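Local structure of protein PES4 (Saccharomyces cerevisiae S288C, 6EZ7) at residues 13-16 with 17-21; 53-56 with 57-60. The protein probably binds RNA, including the 3' untranslated regions of messenger RNAs and poly(A) or poly(U) tracts, and is represented here by its third RNA recognition motif. All blocks are in the same frame, centred on the assembly; numbering follows the deposited sequence. Where two conformers were deposited one is given.

Interaction 1: residues 13-16 with 17-21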
# COMPACT_ATOMS: atom_id res chain seq x y z
N THR A 13 3.75 -7.10 10.14
CA THR A 13 4.08 -5.89 9.40
C THR A 13 4.02 -4.66 10.29
O THR A 13 3.07 -4.48 11.06
CB THR A 13 3.14 -5.70 8.20
OG1 THR A 13 3.20 -6.86 7.36
CG2 THR A 13 3.52 -4.47 7.39
N THR A 14 5.04 -3.81 10.20
CA THR A 14 5.07 -2.59 10.98
C THR A 14 4.92 -1.38 10.08
O THR A 14 5.09 -1.47 8.87
CB THR A 14 6.38 -2.43 11.76
OG1 THR A 14 7.45 -2.19 10.83
CG2 THR A 14 6.68 -3.68 12.57
N ARG A 15 4.60 -0.24 10.68
CA ARG A 15 4.50 1.01 9.94
C ARG A 15 5.83 1.30 9.24
O ARG A 15 5.85 1.81 8.12
CB ARG A 15 4.11 2.16 10.86
CG ARG A 15 3.86 3.47 10.16
CD ARG A 15 3.37 4.53 11.14
NE ARG A 15 3.11 5.80 10.47
CZ ARG A 15 1.93 6.17 9.98
NH1 ARG A 15 0.88 5.36 10.09
NH2 ARG A 15 1.80 7.35 9.39
N ASP A 16 6.93 0.96 9.90
CA ASP A 16 8.26 1.16 9.32
C ASP A 16 8.48 0.31 8.08
O ASP A 16 9.13 0.75 7.12
CB ASP A 16 9.35 0.85 10.35
CG ASP A 16 9.48 1.92 11.41
OD1 ASP A 16 9.02 3.06 11.17
OD2 ASP A 16 10.07 1.64 12.47
N ASP A 17 7.96 -0.92 8.09
CA ASP A 17 8.04 -1.79 6.92
C ASP A 17 7.39 -1.12 5.71
O ASP A 17 7.95 -1.13 4.62
CB ASP A 17 7.37 -3.13 7.18
CG ASP A 17 8.09 -3.96 8.22
OD1 ASP A 17 9.31 -3.77 8.38
OD2 ASP A 17 7.44 -4.80 8.88
N ILE A 18 6.20 -0.57 5.91
CA ILE A 18 5.50 0.10 4.82
C ILE A 18 6.30 1.30 4.36
O ILE A 18 6.49 1.52 3.17
CB ILE A 18 4.09 0.55 5.23
CG1 ILE A 18 3.30 -0.63 5.79
CG2 ILE A 18 3.37 1.15 4.04
CD1 ILE A 18 3.16 -1.78 4.84
N LEU A 19 6.79 2.08 5.32
CA LEU A 19 7.60 3.25 5.02
C LEU A 19 8.84 2.87 4.24
O LEU A 19 9.16 3.48 3.22
CB LEU A 19 7.99 3.97 6.31
CG LEU A 19 6.99 4.98 6.85
CD1 LEU A 19 7.38 5.41 8.26
CD2 LEU A 19 6.90 6.19 5.93
N ASN A 20 9.55 1.86 4.71
CA ASN A 20 10.82 1.51 4.10
C ASN A 20 10.67 0.97 2.69
O ASN A 20 11.44 1.32 1.79
CB ASN A 20 11.57 0.53 4.98
CG ASN A 20 12.26 1.22 6.14
OD1 ASN A 20 12.13 0.83 7.30
ND2 ASN A 20 12.98 2.29 5.82
N PHE A 21 9.67 0.13 2.47
CA PHE A 21 9.44 -0.39 1.13
C PHE A 21 8.89 0.67 0.18
O PHE A 21 9.41 0.87 -0.91
CB PHE A 21 8.49 -1.58 1.17
CG PHE A 21 9.15 -2.86 1.57
CD1 PHE A 21 10.10 -3.45 0.76
CD2 PHE A 21 8.81 -3.49 2.76
CE1 PHE A 21 10.72 -4.63 1.13
CE2 PHE A 21 9.42 -4.67 3.14
CZ PHE A 21 10.38 -5.24 2.32
O HOH W 1 9.78 -3.30 11.01

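Interaction 2: residues 53-56 with 57-60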
# COMPACT_ATOMS: atom_id res chain seq x y z
N ASP A 53 3.98 8.78 -8.26
CA ASP A 53 4.63 7.76 -7.44
C ASP A 53 3.69 6.63 -7.05
O ASP A 53 4.13 5.50 -6.84
CB ASP A 53 5.24 8.40 -6.19
CG ASP A 53 6.37 9.36 -6.53
OD1 ASP A 53 6.96 9.23 -7.63
OD2 ASP A 53 6.67 10.25 -5.70
N SER A 54 2.40 6.92 -6.94
CA SER A 54 1.43 5.89 -6.59
C SER A 54 1.33 4.85 -7.70
O SER A 54 1.24 3.65 -7.42
CB SER A 54 0.05 6.51 -6.30
OG SER A 54 -0.56 7.01 -7.47
N GLU A 55 1.36 5.29 -8.95
CA GLU A 55 1.37 4.36 -10.07
C GLU A 55 2.65 3.55 -10.08
O GLU A 55 2.64 2.35 -10.37
CB GLU A 55 1.21 5.11 -11.39
CG GLU A 55 0.87 4.21 -12.57
CD GLU A 55 -0.35 3.35 -12.32
OE1 GLU A 55 -1.38 3.90 -11.87
OE2 GLU A 55 -0.28 2.13 -12.57
N LYS A 56 3.76 4.20 -9.76
CA LYS A 56 5.05 3.52 -9.69
C LYS A 56 5.02 2.43 -8.64
O LYS A 56 5.53 1.33 -8.86
CB LYS A 56 6.17 4.52 -9.39
CG LYS A 56 6.51 5.44 -10.56
CD LYS A 56 7.36 6.62 -10.10
CE LYS A 56 8.66 6.15 -9.47
NZ LYS A 56 9.40 7.28 -8.84
N ALA A 57 4.40 2.73 -7.50
CA ALA A 57 4.31 1.79 -6.39
C ALA A 57 3.55 0.53 -6.79
O ALA A 57 3.95 -0.58 -6.45
CB ALA A 57 3.64 2.44 -5.18
N ILE A 58 2.44 0.72 -7.50
CA ILE A 58 1.67 -0.41 -8.00
C ILE A 58 2.51 -1.25 -8.97
O ILE A 58 2.59 -2.47 -8.85
CB ILE A 58 0.39 0.05 -8.71
CG1 ILE A 58 -0.53 0.77 -7.73
CG2 ILE A 58 -0.32 -1.12 -9.37
CD1 ILE A 58 -1.72 1.44 -8.39
N LYS A 59 3.16 -0.57 -9.91
CA LYS A 59 3.96 -1.27 -10.91
C LYS A 59 5.13 -2.02 -10.28
O LYS A 59 5.50 -3.11 -10.73
CB LYS A 59 4.48 -0.30 -11.97
CG LYS A 59 3.44 0.12 -12.99
CD LYS A 59 4.09 0.63 -14.27
CE LYS A 59 4.42 2.11 -14.18
NZ LYS A 59 3.29 2.96 -14.63
N ARG A 60 5.71 -1.45 -9.23
CA ARG A 60 6.91 -2.03 -8.65
C ARG A 60 6.62 -3.04 -7.54
O ARG A 60 7.38 -3.99 -7.37
CB ARG A 60 7.82 -0.92 -8.12
CG ARG A 60 8.32 0.01 -9.23
CD ARG A 60 9.24 1.09 -8.71
NE ARG A 60 10.30 0.55 -7.87
CZ ARG A 60 11.23 1.29 -7.28
NH1 ARG A 60 11.23 2.61 -7.43
NH2 ARG A 60 12.16 0.72 -6.53

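Interaction 1: residues 13-16 with 17-21
Thr14 and Asp17 face each other at the start of helix 15-22, where Ile18 N, Leu19 N and Asn20 N bond back to the carbonyl oxygens of Thr14, Arg15 and Asp16. Thr14 is the N-cap, and the two residues form a capping box. The Thr14 hydroxyl, placed between backbone N and carbonyl carbon (chi1 69°), accepts from Asp17 N with OG1 3.1 Å away. In return Thr14 N donates to Asp17 OD2 at 2.9 Å, reaching that oxygen from above the carboxylate plane, 45° out of it. A water bridges the pair, 2.6 Å from Thr14 OG1 and donating to Asp17 OD1. Threonine suits the cap because its short hydroxyl reaches an amide of the first turn, and aspartate because its negative charge would probably be favoured near the helix N-terminus. Were Asp17 an alanine, the Thr14 amide would probably lose its acceptor and the water a partner. On the inner side Thr13 CG2 packs against Ile18 CD1 at 3.7 Å, the two side chains crossing at about a right angle, while Thr13 OG1 bonds to Pro10 O. Ile18 reaches Ile6, Leu9, Ile31 and Val46 on strands 3-9, 28-33 and 42-48, and Asp17 touches Phe66 of strand 65-66.

Interaction 2: residues 53-56 with 57-60
Glu55 and Lys59 lie one turn apart on helix 51-61, joined by the backbone bond from Lys59 N to Glu55 O (3.0 Å). The Lys59 side chain bends back over this turn. Its CB lies near the carbonyl oxygens Glu55 O and Lys56 O, and CG 3.5 Å from Glu55 O; folds at chi3 and chi4 (-86° and -89°) then return the amine, so that NZ ends 3.4 Å from Glu55 CG. The ammonium thus meets the aliphatic part of its neighbour, while Glu55 OE2 stays 4.2 Å from Lys59 NZ, opposite charges that probably attract weakly but are too far apart for a salt bridge. Glu55 instead commits OE1 to a salt bridge with Arg75. Long, flexible lysine suits this exposed outer face.

The helix is the second of the two that pack on the sheet in the RNA recognition motif, and its inner face is largely apolar. Ala57, small enough to lie close to the sheet, touches Ile4 and Tyr48, and branched Ile58 fills the space against Ile4, Val73 and the side chain of Arg75. Ser54, also compact, touches Ile4 and Tyr48 and turns its hydroxyl to Ser51 O and Arg75. Along another edge Lys56 NZ forms a salt bridge with Asp53 OD1, its hydrogen bond weak at 3.3 Å, and also bonds to Val25 O, tying the helix to the loop ahead of strand 28-33.

Overall arrangement
Interaction 1 comes first along the chain, at the start of helix 15-22, and interaction 2 follows within helix 51-61; their centres are about 16 Å apart and their nearest atoms about 6 Å, so they do not touch. Both helices pack on one antiparallel sheet, with strands 28-33 and 42-48 lying between them in sequence, the beta-alpha-beta-beta-alpha-beta plan of the RNA recognition motif. Strands 3-9 and 42-48 both carry side chains that meet each helix. In this family RNA usually binds the opposite face of the sheet, and both contacts lie on the helical side.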